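PDB 6T0Q: lectin, which binds galactose-type sugars such as N-acetyl-D-galactosamine and carries calcium ions, probably as part of its sugar-recognition sites. Local coordinates for residues Ala79-Phe82 and Val87-Gly90; Phe112-Gln117 and Glu147-Leu152; Val230-Leu235 and Asn273-Asn278; Leu244-Ala249 and Tyr263-Leu268; Thr315-Phe320 and Phe328-Ala333. All blocks are in the same frame, centred on the assembly; numbering follows the deposited sequence.

Interaction 1: Ala79-Phe82 and Val87-Gly90; sequences AHTF and VRIG. With NAG (2-acetamido-2-deoxy-beta-D-glucopyranose), chain C.
Phe82 pairs with both Ile89 and Gly90. Its N-H bonds to Gly90 O at 2.8 Å and nearly straight (173°), while its own carbonyl oxygen takes Ile89 N at 2.8 Å almost head-on, plus a weaker, longer bond from Gly90 N at 3.5 Å. Two residues facing one is a classic beta bulge, here on the hairpin of strands 79-84 and 87-94, whose short segments diverge from strict antiparallel at 132°. On the outer side of the hairpin Thr81 CG2 lies 3.7 Å from Arg88 CG, the two side chains crossing at a slant. The methyl reaches the arginine stem because CG2 stands opposite the backbone N of Thr81. At the bulge Ile89 O accepts a hydrogen bond from O3 of the N-acetylglucosamine at 2.7 Å, and that hydroxyl lies against the bare CA of Gly90 (Gly90 CA to O3 3.7 Å). The same sugar is also hydrogen-bonded to Phe102 N, and Arg88, Ile89 and Gly90 all belong to this glycan pocket. Further out, the Phe82 ring packs on Ile72 and Val74 of the facing sheet, while His80 is held at both ring nitrogens, ND1 by Ser76 OG and NE2 by Gln99 OE1.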
# COMPACT_ATOMS: atom_id res chain seq x y z
N ALA A 79 -8.54 26.19 29.20
CA ALA A 79 -8.36 25.59 27.88
C ALA A 79 -6.90 25.21 27.69
O ALA A 79 -6.02 25.66 28.44
CB ALA A 79 -8.82 26.56 26.78
N HIS A 80 -6.64 24.39 26.66
CA HIS A 80 -5.28 23.91 26.42
C HIS A 80 -5.06 23.62 24.94
O HIS A 80 -6.00 23.32 24.19
CB HIS A 80 -4.99 22.63 27.21
CG HIS A 80 -5.89 21.49 26.84
ND1 HIS A 80 -7.03 21.19 27.55
CD2 HIS A 80 -5.83 20.59 25.83
CE1 HIS A 80 -7.63 20.15 27.00
NE2 HIS A 80 -6.92 19.77 25.95
N THR A 81 -3.79 23.66 24.54
CA THR A 81 -3.31 23.11 23.28
C THR A 81 -2.15 22.18 23.59
O THR A 81 -1.22 22.57 24.29
CB THR A 81 -2.85 24.23 22.32
OG1 THR A 81 -3.90 25.19 22.19
CG2 THR A 81 -2.52 23.65 20.95
N PHE A 82 -2.20 20.96 23.05
CA PHE A 82 -1.25 19.91 23.39
C PHE A 82 -0.34 19.64 22.20
O PHE A 82 -0.82 19.39 21.09
CB PHE A 82 -2.00 18.63 23.78
CG PHE A 82 -1.20 17.69 24.64
CD1 PHE A 82 -0.15 16.95 24.11
CD2 PHE A 82 -1.53 17.51 25.98
CE1 PHE A 82 0.58 16.07 24.92
CE2 PHE A 82 -0.81 16.64 26.79
CZ PHE A 82 0.25 15.92 26.27
N VAL A 87 4.63 19.04 17.28
CA VAL A 87 3.44 18.87 16.44
C VAL A 87 2.21 19.06 17.31
O VAL A 87 2.07 18.42 18.36
CB VAL A 87 3.43 17.48 15.78
CG1 VAL A 87 2.16 17.29 14.94
CG2 VAL A 87 4.69 17.28 14.93
N ARG A 88 1.29 19.93 16.87
CA ARG A 88 0.04 20.10 17.60
C ARG A 88 -0.83 18.86 17.43
O ARG A 88 -1.15 18.48 16.30
CB ARG A 88 -0.72 21.34 17.11
CG ARG A 88 -2.03 21.56 17.88
CD ARG A 88 -2.85 22.70 17.28
NE ARG A 88 -3.22 22.41 15.90
CZ ARG A 88 -3.55 23.33 15.00
NH1 ARG A 88 -3.57 24.61 15.33
NH2 ARG A 88 -3.87 22.96 13.76
N ILE A 89 -1.22 18.25 18.55
CA ILE A 89 -2.00 17.02 18.54
C ILE A 89 -3.46 17.24 18.91
O ILE A 89 -4.32 16.44 18.51
CB ILE A 89 -1.36 15.96 19.47
CG1 ILE A 89 0.08 15.69 19.01
CG2 ILE A 89 -2.11 14.65 19.43
CD1 ILE A 89 0.19 15.47 17.54
N GLY A 90 -3.77 18.29 19.66
CA GLY A 90 -5.16 18.56 19.97
C GLY A 90 -5.31 19.85 20.75
O GLY A 90 -4.37 20.35 21.37
C1 NAG C . -5.73 13.66 15.31
C2 NAG C . -6.02 14.10 16.75
C3 NAG C . -6.84 15.41 16.76
C4 NAG C . -6.26 16.47 15.83
C5 NAG C . -5.99 15.88 14.45
C6 NAG C . -5.27 16.84 13.53
C7 NAG C . -6.28 12.39 18.53
C8 NAG C . -7.22 11.39 19.14
N2 NAG C . -6.75 13.06 17.46
O3 NAG C . -6.89 15.94 18.09
O4 NAG C . -6.99 17.65 15.78
O5 NAG C . -5.14 14.73 14.59
O6 NAG C . -4.00 17.22 14.05
O7 NAG C . -5.17 12.58 18.98

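Interaction 2: Phe112-Gln117 and Glu147-Leu152; sequences FAIAGQ and ESWKTL
Strand 112-117, with Phe112 and Ile114 turned toward Trp149, runs well apart from the 147-152 backbone: the closest CA atoms, those of Ile114 and Thr151, are 9.6 Å apart. Strand 51-60 lies between them in the sheet, so only side chains can bridge the gap, and one does most of the work. The six-membered part of the Trp149 indole reaches over the intervening strand. Its CH2 meets Phe112 CB at 3.9 Å and its CZ3 meets Ile114 CD1 at 3.9 Å, both partners approaching at a slant to the indole plane. Ile114 gets there by extending its longer branch, CG1 to CD1 (chi2 174°), so that the terminal methyl comes up beside the ring corner. Phe112 offers its CB instead, its own ring leading away into the core. The buried indole N-H is not wasted, since Trp149 NE1 is hydrogen-bonded to Val144 O, which fixes how the ring is rotated. The contact thus lies on the inner face of a sheet of a beta sandwich. Trp149 rests on Lys57 of strand 51-60 and on Ile131 of the facing strand 126-135, Phe112 also touches Ile131, Ile114 touches Ile127, and on the other flank both Phe112 and Ile114 pack against Phe82 of strand 79-84.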
# COMPACT_ATOMS: atom_id res chain seq x y z
N PHE A 112 6.98 16.87 25.40
CA PHE A 112 5.56 17.20 25.53
C PHE A 112 5.44 18.67 25.91
O PHE A 112 6.17 19.15 26.78
CB PHE A 112 4.90 16.29 26.57
CG PHE A 112 4.97 14.83 26.21
CD1 PHE A 112 6.08 14.07 26.56
CD2 PHE A 112 3.97 14.24 25.46
CE1 PHE A 112 6.18 12.73 26.20
CE2 PHE A 112 4.05 12.90 25.10
CZ PHE A 112 5.16 12.15 25.47
N ALA A 113 4.55 19.38 25.23
CA ALA A 113 4.38 20.80 25.49
C ALA A 113 2.89 21.13 25.49
O ALA A 113 2.14 20.61 24.66
CB ALA A 113 5.11 21.67 24.47
N ILE A 114 2.48 21.96 26.43
CA ILE A 114 1.08 22.35 26.57
C ILE A 114 1.02 23.85 26.77
O ILE A 114 1.73 24.40 27.62
CB ILE A 114 0.39 21.64 27.76
CG1 ILE A 114 0.57 20.13 27.69
CG2 ILE A 114 -1.12 22.00 27.79
CD1 ILE A 114 0.04 19.40 28.92
N ALA A 115 0.19 24.52 25.98
CA ALA A 115 -0.14 25.92 26.21
C ALA A 115 -1.46 25.92 26.97
O ALA A 115 -2.48 25.48 26.43
CB ALA A 115 -0.25 26.68 24.89
N GLY A 116 -1.43 26.36 28.22
CA GLY A 116 -2.62 26.43 29.05
C GLY A 116 -3.16 27.85 29.06
O GLY A 116 -2.41 28.81 28.97
N GLN A 117 -4.48 27.98 29.16
CA GLN A 117 -5.09 29.30 29.03
C GLN A 117 -6.14 29.49 30.12
O GLN A 117 -7.07 28.69 30.24
CB GLN A 117 -5.72 29.48 27.65
CG GLN A 117 -6.22 30.89 27.40
CD GLN A 117 -6.71 31.11 25.97
OE1 GLN A 117 -7.05 30.17 25.25
NE2 GLN A 117 -6.74 32.38 25.56
N GLU A 147 5.53 19.00 39.25
CA GLU A 147 6.50 20.07 39.46
C GLU A 147 7.80 19.85 38.69
O GLU A 147 8.66 20.74 38.70
CB GLU A 147 6.81 20.22 40.96
CG GLU A 147 7.67 19.11 41.58
CD GLU A 147 6.89 17.82 41.85
OE1 GLU A 147 5.68 17.76 41.54
OE2 GLU A 147 7.50 16.86 42.38
N SER A 148 7.98 18.71 38.02
CA SER A 148 9.16 18.54 37.18
C SER A 148 8.98 19.18 35.80
O SER A 148 9.96 19.28 35.06
CB SER A 148 9.52 17.06 37.02
OG SER A 148 8.54 16.37 36.27
N TRP A 149 7.77 19.61 35.45
CA TRP A 149 7.58 20.33 34.20
C TRP A 149 8.12 21.75 34.33
O TRP A 149 8.19 22.31 35.43
CB TRP A 149 6.09 20.35 33.84
CG TRP A 149 5.58 19.01 33.35
CD1 TRP A 149 5.71 17.81 33.98
CD2 TRP A 149 4.88 18.75 32.13
NE1 TRP A 149 5.13 16.81 33.23
CE2 TRP A 149 4.62 17.36 32.08
CE3 TRP A 149 4.47 19.55 31.05
CZ2 TRP A 149 3.94 16.76 31.02
CZ3 TRP A 149 3.80 18.95 29.99
CH2 TRP A 149 3.54 17.57 29.98
N LYS A 150 8.53 22.33 33.20
CA LYS A 150 8.99 23.71 33.17
C LYS A 150 7.87 24.63 32.67
O LYS A 150 7.02 24.22 31.88
CB LYS A 150 10.22 23.85 32.27
CG LYS A 150 11.49 23.16 32.81
CD LYS A 150 11.72 23.51 34.27
CE LYS A 150 13.16 23.18 34.72
NZ LYS A 150 14.20 24.02 34.04
N THR A 151 7.90 25.87 33.14
CA THR A 151 6.92 26.86 32.72
C THR A 151 7.59 28.23 32.63
O THR A 151 8.80 28.36 32.85
CB THR A 151 5.71 26.89 33.67
OG1 THR A 151 4.68 27.73 33.13
CG2 THR A 151 6.11 27.44 35.03
N LEU A 152 6.80 29.25 32.31
CA LEU A 152 7.25 30.64 32.38
C LEU A 152 6.12 31.50 32.93
O LEU A 152 4.95 31.21 32.71
CB LEU A 152 7.66 31.21 31.01
CG LEU A 152 8.89 30.71 30.27
CD1 LEU A 152 8.95 31.40 28.92
CD2 LEU A 152 10.16 30.98 31.06

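Interaction 3: Val230-Leu235 and Asn273-Asn278; sequences VCATVL and NTFAIN. With NAG (2-acetamido-2-deoxy-beta-D-glucopyranose), chain B.
Ala232 and Val234 on one strand meet the ring of Phe275 on the other across the interior of a beta sandwich. Strand 229-239 belongs to one sheet and strand 273-281 to the opposing one, and their CA atoms stay 9.8 Å apart at Val234 and Phe275, a spacing for side chains and not for backbone bonds. The packed part is small and wholly apolar. Phe275 reaches across with its ring. The ring's far corner, CZ, lies 4.3 Å from Ala232 CB, which sits at the ring edge close to its plane, while CE2 lies 4.2 Å from Val234 CG2, which comes in at a slant. CB of Phe275 points toward the other strand, and CG opposite the carbonyl carbon (chi1 -57°) carries the ring on to Ala232 and Val234. Neighbours from both sheets close round it: Ile292 of strand 287-296 touches both Phe275 and Val234, Val246 leans on Phe275, and Leu244 leans on Val234.

Away from this apolar cluster the segments part. Cys231 turns its sulfur elsewhere, to a disulfide with Cys69 that ties this half of the chain to the N-terminal half. At the far end of 273-278 lies the looser, glycan-bearing side: Asn278 carries an N-linked sugar, with Thr280 completing the glycosylation sequon. CG of Asn278 stands opposite its backbone N (chi1 166°), which sets the amide beside Ser215 and Ile316, where Asn278 ND2 is covalently bonded to C1 of the N-acetylglucosamine at 1.4 Å.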
# COMPACT_ATOMS: atom_id res chain seq x y z
N VAL A 230 1.86 3.57 12.92
CA VAL A 230 2.54 3.12 14.13
C VAL A 230 1.65 2.24 14.98
O VAL A 230 1.90 1.03 15.12
CB VAL A 230 3.05 4.34 14.92
CG1 VAL A 230 3.70 3.88 16.23
CG2 VAL A 230 4.06 5.14 14.08
N CYS A 231 0.58 2.82 15.57
CA CYS A 231 -0.31 2.11 16.49
C CYS A 231 -1.75 2.34 16.03
O CYS A 231 -2.06 3.37 15.42
CB CYS A 231 -0.17 2.61 17.98
SG CYS A 231 1.45 2.21 18.82
N ALA A 232 -2.62 1.38 16.34
CA ALA A 232 -4.06 1.58 16.18
C ALA A 232 -4.76 1.26 17.48
O ALA A 232 -4.34 0.38 18.24
CB ALA A 232 -4.66 0.74 15.06
N THR A 233 -5.82 2.01 17.74
CA THR A 233 -6.76 1.71 18.81
C THR A 233 -8.10 1.40 18.17
O THR A 233 -8.55 2.14 17.29
CB THR A 233 -6.88 2.89 19.77
OG1 THR A 233 -5.57 3.25 20.23
CG2 THR A 233 -7.77 2.52 20.98
N VAL A 234 -8.73 0.30 18.58
CA VAL A 234 -9.97 -0.17 17.97
C VAL A 234 -11.03 -0.28 19.05
O VAL A 234 -10.79 -0.88 20.10
CB VAL A 234 -9.78 -1.53 17.27
CG1 VAL A 234 -11.12 -2.00 16.65
CG2 VAL A 234 -8.70 -1.44 16.22
N LEU A 235 -12.20 0.28 18.78
CA LEU A 235 -13.38 0.12 19.62
C LEU A 235 -14.44 -0.60 18.79
O LEU A 235 -14.74 -0.17 17.68
CB LEU A 235 -13.89 1.49 20.08
CG LEU A 235 -15.17 1.46 20.90
CD1 LEU A 235 -14.90 0.76 22.22
CD2 LEU A 235 -15.66 2.89 21.13
N ASN A 273 -2.44 -1.92 6.19
CA ASN A 273 -3.08 -2.66 7.27
C ASN A 273 -4.53 -2.96 6.93
O ASN A 273 -5.27 -2.05 6.53
CB ASN A 273 -3.00 -1.88 8.59
CG ASN A 273 -1.58 -1.74 9.08
OD1 ASN A 273 -1.03 -2.67 9.67
ND2 ASN A 273 -0.96 -0.60 8.80
N THR A 274 -4.93 -4.21 7.12
CA THR A 274 -6.27 -4.68 6.80
C THR A 274 -6.98 -5.14 8.08
O THR A 274 -6.49 -6.04 8.77
CB THR A 274 -6.24 -5.83 5.79
OG1 THR A 274 -5.82 -5.34 4.51
CG2 THR A 274 -7.64 -6.45 5.66
N PHE A 275 -8.12 -4.54 8.36
CA PHE A 275 -8.96 -4.92 9.49
C PHE A 275 -10.07 -5.82 8.97
O PHE A 275 -10.73 -5.47 7.98
CB PHE A 275 -9.52 -3.67 10.18
CG PHE A 275 -8.45 -2.71 10.64
CD1 PHE A 275 -7.90 -1.79 9.77
CD2 PHE A 275 -7.96 -2.76 11.94
CE1 PHE A 275 -6.89 -0.91 10.19
CE2 PHE A 275 -6.96 -1.89 12.37
CZ PHE A 275 -6.42 -0.97 11.49
N ALA A 276 -10.26 -6.98 9.60
CA ALA A 276 -11.27 -7.92 9.14
C ALA A 276 -12.11 -8.40 10.30
O ALA A 276 -11.59 -8.64 11.40
CB ALA A 276 -10.64 -9.11 8.41
N ILE A 277 -13.41 -8.54 10.07
CA ILE A 277 -14.36 -8.89 11.11
C ILE A 277 -15.20 -10.06 10.62
O ILE A 277 -15.74 -10.02 9.51
CB ILE A 277 -15.28 -7.71 11.48
CG1 ILE A 277 -14.48 -6.48 11.90
CG2 ILE A 277 -16.25 -8.12 12.58
CD1 ILE A 277 -15.38 -5.22 12.05
N ASN A 278 -15.32 -11.09 11.44
CA ASN A 278 -16.35 -12.11 11.28
C ASN A 278 -17.39 -11.85 12.36
O ASN A 278 -17.14 -12.08 13.54
CB ASN A 278 -15.74 -13.51 11.36
CG ASN A 278 -16.79 -14.61 11.53
OD1 ASN A 278 -17.98 -14.39 11.36
ND2 ASN A 278 -16.33 -15.81 11.85
C1 NAG B . -17.22 -16.92 12.08
C2 NAG B . -16.61 -18.25 11.68
C3 NAG B . -17.53 -19.39 12.10
C4 NAG B . -17.74 -19.35 13.60
C5 NAG B . -18.22 -17.97 14.07
C6 NAG B . -18.08 -17.82 15.57
C7 NAG B . -15.10 -18.42 9.76
C8 NAG B . -14.98 -18.48 8.27
N2 NAG B . -16.34 -18.32 10.25
O3 NAG B . -16.94 -20.62 11.72
O4 NAG B . -18.68 -20.35 13.68
O5 NAG B . -17.44 -16.91 13.50
O6 NAG B . -19.34 -17.60 16.19
O7 NAG B . -14.11 -18.44 10.49

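Interaction 4: Leu244-Ala249 and Tyr263-Leu268; sequences LYVNGA and YTIPNL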
# COMPACT_ATOMS: atom_id res chain seq x y z
N LEU A 244 -12.33 -10.19 15.60
CA LEU A 244 -11.60 -9.11 14.94
C LEU A 244 -10.19 -9.57 14.62
O LEU A 244 -9.52 -10.16 15.48
CB LEU A 244 -11.55 -7.88 15.84
CG LEU A 244 -10.65 -6.73 15.37
CD1 LEU A 244 -11.25 -6.07 14.12
CD2 LEU A 244 -10.47 -5.73 16.50
N TYR A 245 -9.74 -9.27 13.40
CA TYR A 245 -8.40 -9.58 12.92
C TYR A 245 -7.74 -8.32 12.36
O TYR A 245 -8.41 -7.43 11.82
CB TYR A 245 -8.43 -10.64 11.79
CG TYR A 245 -9.17 -11.91 12.16
CD1 TYR A 245 -10.55 -11.97 12.10
CD2 TYR A 245 -8.47 -13.05 12.55
CE1 TYR A 245 -11.23 -13.13 12.44
CE2 TYR A 245 -9.13 -14.21 12.89
CZ TYR A 245 -10.51 -14.25 12.83
OH TYR A 245 -11.18 -15.41 13.16
N VAL A 246 -6.41 -8.25 12.48
CA VAL A 246 -5.62 -7.22 11.80
C VAL A 246 -4.46 -7.90 11.10
O VAL A 246 -3.70 -8.66 11.72
CB VAL A 246 -5.13 -6.12 12.77
CG1 VAL A 246 -4.18 -6.66 13.80
CG2 VAL A 246 -4.46 -4.99 11.99
N ASN A 247 -4.35 -7.67 9.79
CA ASN A 247 -3.35 -8.33 8.94
C ASN A 247 -3.34 -9.84 9.15
O ASN A 247 -2.29 -10.48 9.18
CB ASN A 247 -1.97 -7.73 9.18
CG ASN A 247 -1.94 -6.25 8.87
OD1 ASN A 247 -2.59 -5.81 7.92
ND2 ASN A 247 -1.23 -5.47 9.69
N GLY A 248 -4.53 -10.42 9.31
CA GLY A 248 -4.68 -11.85 9.45
C GLY A 248 -4.46 -12.40 10.85
O GLY A 248 -4.75 -13.58 11.08
N ALA A 249 -3.98 -11.59 11.78
CA ALA A 249 -3.75 -12.06 13.14
C ALA A 249 -4.98 -11.77 14.00
O ALA A 249 -5.60 -10.71 13.88
CB ALA A 249 -2.52 -11.38 13.75
N TYR A 263 -9.23 -2.38 21.91
CA TYR A 263 -7.98 -3.08 21.70
C TYR A 263 -6.90 -2.10 21.26
O TYR A 263 -7.18 -1.11 20.58
CB TYR A 263 -8.11 -4.17 20.63
CG TYR A 263 -9.18 -5.18 20.93
CD1 TYR A 263 -8.91 -6.28 21.73
CD2 TYR A 263 -10.47 -5.03 20.42
CE1 TYR A 263 -9.89 -7.22 22.02
CE2 TYR A 263 -11.46 -5.97 20.69
CZ TYR A 263 -11.16 -7.06 21.50
OH TYR A 263 -12.13 -7.99 21.78
N THR A 264 -5.66 -2.42 21.62
CA THR A 264 -4.48 -1.70 21.15
C THR A 264 -3.70 -2.59 20.19
O THR A 264 -3.46 -3.76 20.49
CB THR A 264 -3.60 -1.27 22.33
OG1 THR A 264 -4.27 -0.25 23.08
CG2 THR A 264 -2.23 -0.75 21.84
N ILE A 265 -3.33 -2.04 19.03
CA ILE A 265 -2.51 -2.74 18.04
C ILE A 265 -1.19 -1.99 18.00
O ILE A 265 -1.09 -0.96 17.32
CB ILE A 265 -3.17 -2.76 16.65
CG1 ILE A 265 -4.66 -3.10 16.72
CG2 ILE A 265 -2.36 -3.67 15.69
CD1 ILE A 265 -4.96 -4.44 17.27
N PRO A 266 -0.17 -2.44 18.72
CA PRO A 266 1.08 -1.66 18.83
C PRO A 266 2.08 -1.94 17.73
O PRO A 266 3.16 -1.34 17.73
CB PRO A 266 1.63 -2.13 20.19
CG PRO A 266 1.25 -3.59 20.22
CD PRO A 266 -0.11 -3.68 19.51
N ASN A 267 1.76 -2.82 16.79
CA ASN A 267 2.73 -3.35 15.83
C ASN A 267 2.16 -3.33 14.42
O ASN A 267 2.27 -4.30 13.68
CB ASN A 267 3.14 -4.76 16.22
CG ASN A 267 1.97 -5.73 16.21
OD1 ASN A 267 0.82 -5.33 16.39
ND2 ASN A 267 2.25 -7.01 15.98
N LEU A 268 1.54 -2.21 14.03
CA LEU A 268 1.04 -2.07 12.67
C LEU A 268 2.16 -2.23 11.65
O LEU A 268 3.33 -1.94 11.92
CB LEU A 268 0.39 -0.70 12.48
CG LEU A 268 -0.90 -0.38 13.23
CD1 LEU A 268 -1.32 1.04 12.90
CD2 LEU A 268 -1.97 -1.38 12.81
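Leu244 touches Tyr263, and Val246 touches Ile265 and Leu268; all the contacts between the two segments are apolar. Leu244 CD2 comes to 4.0 Å from Tyr263 CD2, approaching the ring at a slant as the two side chains slide past each other in opposite directions. Val246 and Ile265 instead meet tip to tip, Val246 CG1 against Ile265 CG2 at 4.0 Å. The valine has its CG1 squeezed between the backbone N and the carbonyl carbon (chi1 64°), leaving CG2 opposite the N to graze Leu268 CD2 at 4.5 Å.

Polar bonds run along the margins. Val246 and Ala249 exchange two backbone hydrogen bonds, Val246 N to Ala249 O and Ala249 N to Val246 O, each 2.9 Å, closing a type I' turn. Gly248 occupies its third position with phi 84°, where a CB would press on the carbonyl O of Asn247. The Asn247 amide spans to strand 273-281, its neighbour in the sheet, ND2 bonding to Asn273 OD1 and OD1 accepting from Thr274 N, and its side chain also packs on Leu324 of the second subunit. Tyr263 OH pairs with Tyr242 OH and with a glycerol probably from the crystallisation liquor.

Around the contact, Val251 of strand 249-254 covers Val246, Tyr263 and Ile265 together. A two-residue hairpin turn of type I' joins strands 241-246 and 249-254 at the edge of one sheet, and strand 261-265 lies in the opposing sheet, so the contact is face-to-face core packing at the margin of a beta sandwich.

Interaction 5: Thr315-Phe320 and Phe328-Ala333; sequences TIPQGF and FGWESA. With NAG (2-acetamido-2-deoxy-beta-D-glucopyranose), chain B.
Pro317 and Phe320, which both lean on Trp330, are the ends of a type II turn, closed by a weak hydrogen bond from Phe320 N to Pro317 O at 3.1 Å, with Gly319 at positive phi (75°). The benzo part of the Trp330 indole fits against both ends of the turn. Phe320 CB lies near the ring plane at the edge, 4.1 Å from Trp330 CH2, while the Pro317 ring comes in at a slant, its CG 4.1 Å from Trp330 CZ2. Phe320 can serve two partners because chi1 (72°) sets its ring between the backbone N and the carbonyl carbon, turned away from the indole and toward the sugar. There Phe320 CE1 lies 3.8 Å from O7 of the N-acetylglucosamine, and Ile316 CG2 lies 3.5 Å from the acetyl methyl, C8. The loop thus cradles the acetamido group by van der Waals contact. Tyr245 meets the Phe320 ring edge-to-face, and Phe320 O is hydrogen-bonded to Arg219 NH1. Behind the turn, Trp330 lies over the sheet, touching Ala217 and Arg219 of strand 214-222 and Lys311 and Ile313 of strand 311-313, just ahead of strand 331-338.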
# COMPACT_ATOMS: atom_id res chain seq x y z
N THR A 315 -21.38 -15.28 2.42
CA THR A 315 -20.74 -16.58 2.62
C THR A 315 -19.26 -16.31 2.79
O THR A 315 -18.58 -15.88 1.85
CB THR A 315 -21.00 -17.53 1.45
OG1 THR A 315 -22.40 -17.81 1.35
CG2 THR A 315 -20.24 -18.84 1.67
N ILE A 316 -18.75 -16.55 3.99
CA ILE A 316 -17.38 -16.19 4.31
C ILE A 316 -16.42 -17.19 3.68
O ILE A 316 -16.51 -18.39 3.97
CB ILE A 316 -17.16 -16.12 5.82
CG1 ILE A 316 -18.13 -15.11 6.46
CG2 ILE A 316 -15.72 -15.77 6.10
CD1 ILE A 316 -18.02 -15.06 7.97
N PRO A 317 -15.48 -16.76 2.85
CA PRO A 317 -14.51 -17.69 2.27
C PRO A 317 -13.37 -17.98 3.24
O PRO A 317 -13.07 -17.20 4.14
CB PRO A 317 -14.00 -16.93 1.05
CG PRO A 317 -14.04 -15.49 1.49
CD PRO A 317 -15.28 -15.38 2.38
N GLN A 318 -12.73 -19.12 3.00
CA GLN A 318 -11.50 -19.43 3.72
C GLN A 318 -10.45 -18.37 3.42
O GLN A 318 -10.30 -17.93 2.28
CB GLN A 318 -10.99 -20.82 3.33
CG GLN A 318 -10.43 -21.61 4.50
CD GLN A 318 -11.45 -21.83 5.60
OE1 GLN A 318 -12.66 -21.77 5.38
NE2 GLN A 318 -10.97 -22.10 6.81
N GLY A 319 -9.74 -17.94 4.47
CA GLY A 319 -8.79 -16.86 4.29
C GLY A 319 -9.39 -15.48 4.15
O GLY A 319 -8.72 -14.57 3.65
N PHE A 320 -10.64 -15.28 4.60
CA PHE A 320 -11.27 -13.97 4.51
C PHE A 320 -10.49 -12.88 5.25
O PHE A 320 -10.66 -11.70 4.94
CB PHE A 320 -12.69 -14.02 5.09
CG PHE A 320 -12.71 -14.14 6.59
CD1 PHE A 320 -12.54 -15.38 7.20
CD2 PHE A 320 -12.86 -13.02 7.39
CE1 PHE A 320 -12.54 -15.50 8.58
CE2 PHE A 320 -12.85 -13.13 8.78
CZ PHE A 320 -12.69 -14.38 9.37
N PHE A 328 -12.96 -9.67 -5.16
CA PHE A 328 -14.03 -9.83 -6.13
C PHE A 328 -15.22 -10.55 -5.48
O PHE A 328 -15.04 -11.51 -4.73
CB PHE A 328 -13.54 -10.62 -7.35
CG PHE A 328 -14.57 -10.74 -8.44
CD1 PHE A 328 -15.50 -11.77 -8.43
CD2 PHE A 328 -14.61 -9.81 -9.47
CE1 PHE A 328 -16.46 -11.88 -9.44
CE2 PHE A 328 -15.57 -9.91 -10.48
CZ PHE A 328 -16.49 -10.94 -10.46
N GLY A 329 -16.42 -10.07 -5.77
CA GLY A 329 -17.61 -10.65 -5.19
C GLY A 329 -17.98 -10.15 -3.81
O GLY A 329 -19.06 -10.49 -3.32
N TRP A 330 -17.12 -9.37 -3.15
CA TRP A 330 -17.51 -8.69 -1.92
C TRP A 330 -18.30 -7.43 -2.27
O TRP A 330 -17.97 -6.72 -3.21
CB TRP A 330 -16.28 -8.32 -1.09
CG TRP A 330 -15.51 -9.48 -0.51
CD1 TRP A 330 -14.88 -10.49 -1.21
CD2 TRP A 330 -15.25 -9.74 0.88
NE1 TRP A 330 -14.27 -11.36 -0.33
CE2 TRP A 330 -14.48 -10.92 0.95
CE3 TRP A 330 -15.61 -9.09 2.07
CZ2 TRP A 330 -14.06 -11.46 2.17
CZ3 TRP A 330 -15.19 -9.63 3.28
CH2 TRP A 330 -14.42 -10.81 3.31
N GLU A 331 -19.35 -7.16 -1.49
CA GLU A 331 -20.19 -5.99 -1.71
C GLU A 331 -19.80 -4.86 -0.76
O GLU A 331 -19.13 -5.07 0.26
CB GLU A 331 -21.67 -6.35 -1.52
CG GLU A 331 -21.99 -6.85 -0.10
CD GLU A 331 -23.48 -7.14 0.14
OE1 GLU A 331 -24.32 -6.59 -0.60
OE2 GLU A 331 -23.79 -7.91 1.07
N SER A 332 -20.24 -3.65 -1.09
CA SER A 332 -20.22 -2.56 -0.13
C SER A 332 -21.08 -2.92 1.07
O SER A 332 -22.22 -3.38 0.92
CB SER A 332 -20.75 -1.28 -0.78
OG SER A 332 -19.84 -0.80 -1.74
N ALA A 333 -20.55 -2.72 2.27
CA ALA A 333 -21.34 -2.93 3.48
C ALA A 333 -22.55 -2.01 3.48
O ALA A 333 -22.51 -0.88 2.97
CB ALA A 333 -20.50 -2.69 4.74
C1 NAG B . -17.22 -16.92 12.08
C2 NAG B . -16.61 -18.25 11.68
C3 NAG B . -17.53 -19.39 12.10
C4 NAG B . -17.74 -19.35 13.60
C5 NAG B . -18.22 -17.97 14.07
C6 NAG B . -18.08 -17.82 15.57
C7 NAG B . -15.10 -18.42 9.76
C8 NAG B . -14.98 -18.48 8.27
N2 NAG B . -16.34 -18.32 10.25
O3 NAG B . -16.94 -20.62 11.72
O4 NAG B . -18.68 -20.35 13.68
O5 NAG B . -17.44 -16.91 13.50
O6 NAG B . -19.34 -17.60 16.19
O7 NAG B . -14.11 -18.44 10.49

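The five contacts fall into two groups on opposite sides of the chain's centre. Interactions 1 and 2, centres about 12 Å apart, share a sheet: Ala79 O and Gln117 N are 2.9 Å apart, and Phe82 CE2 comes to 3.6 Å from Ile114 CD1. The His80 side chain of interaction 1 lies about 12 Å from a bound calcium ion. Interactions 3 and 4 are two parts of one core, their centres about 5 Å apart, joined by a probable hydrogen bond between Ala232 O and Ile265 N, 2.7 Å. Interaction 5, its centre about 18 Å from that of interaction 3, flanks the N-acetylglucosamine (chain B) that interaction 3 carries on Asn278, while interaction 1 meets a different sugar, chain C.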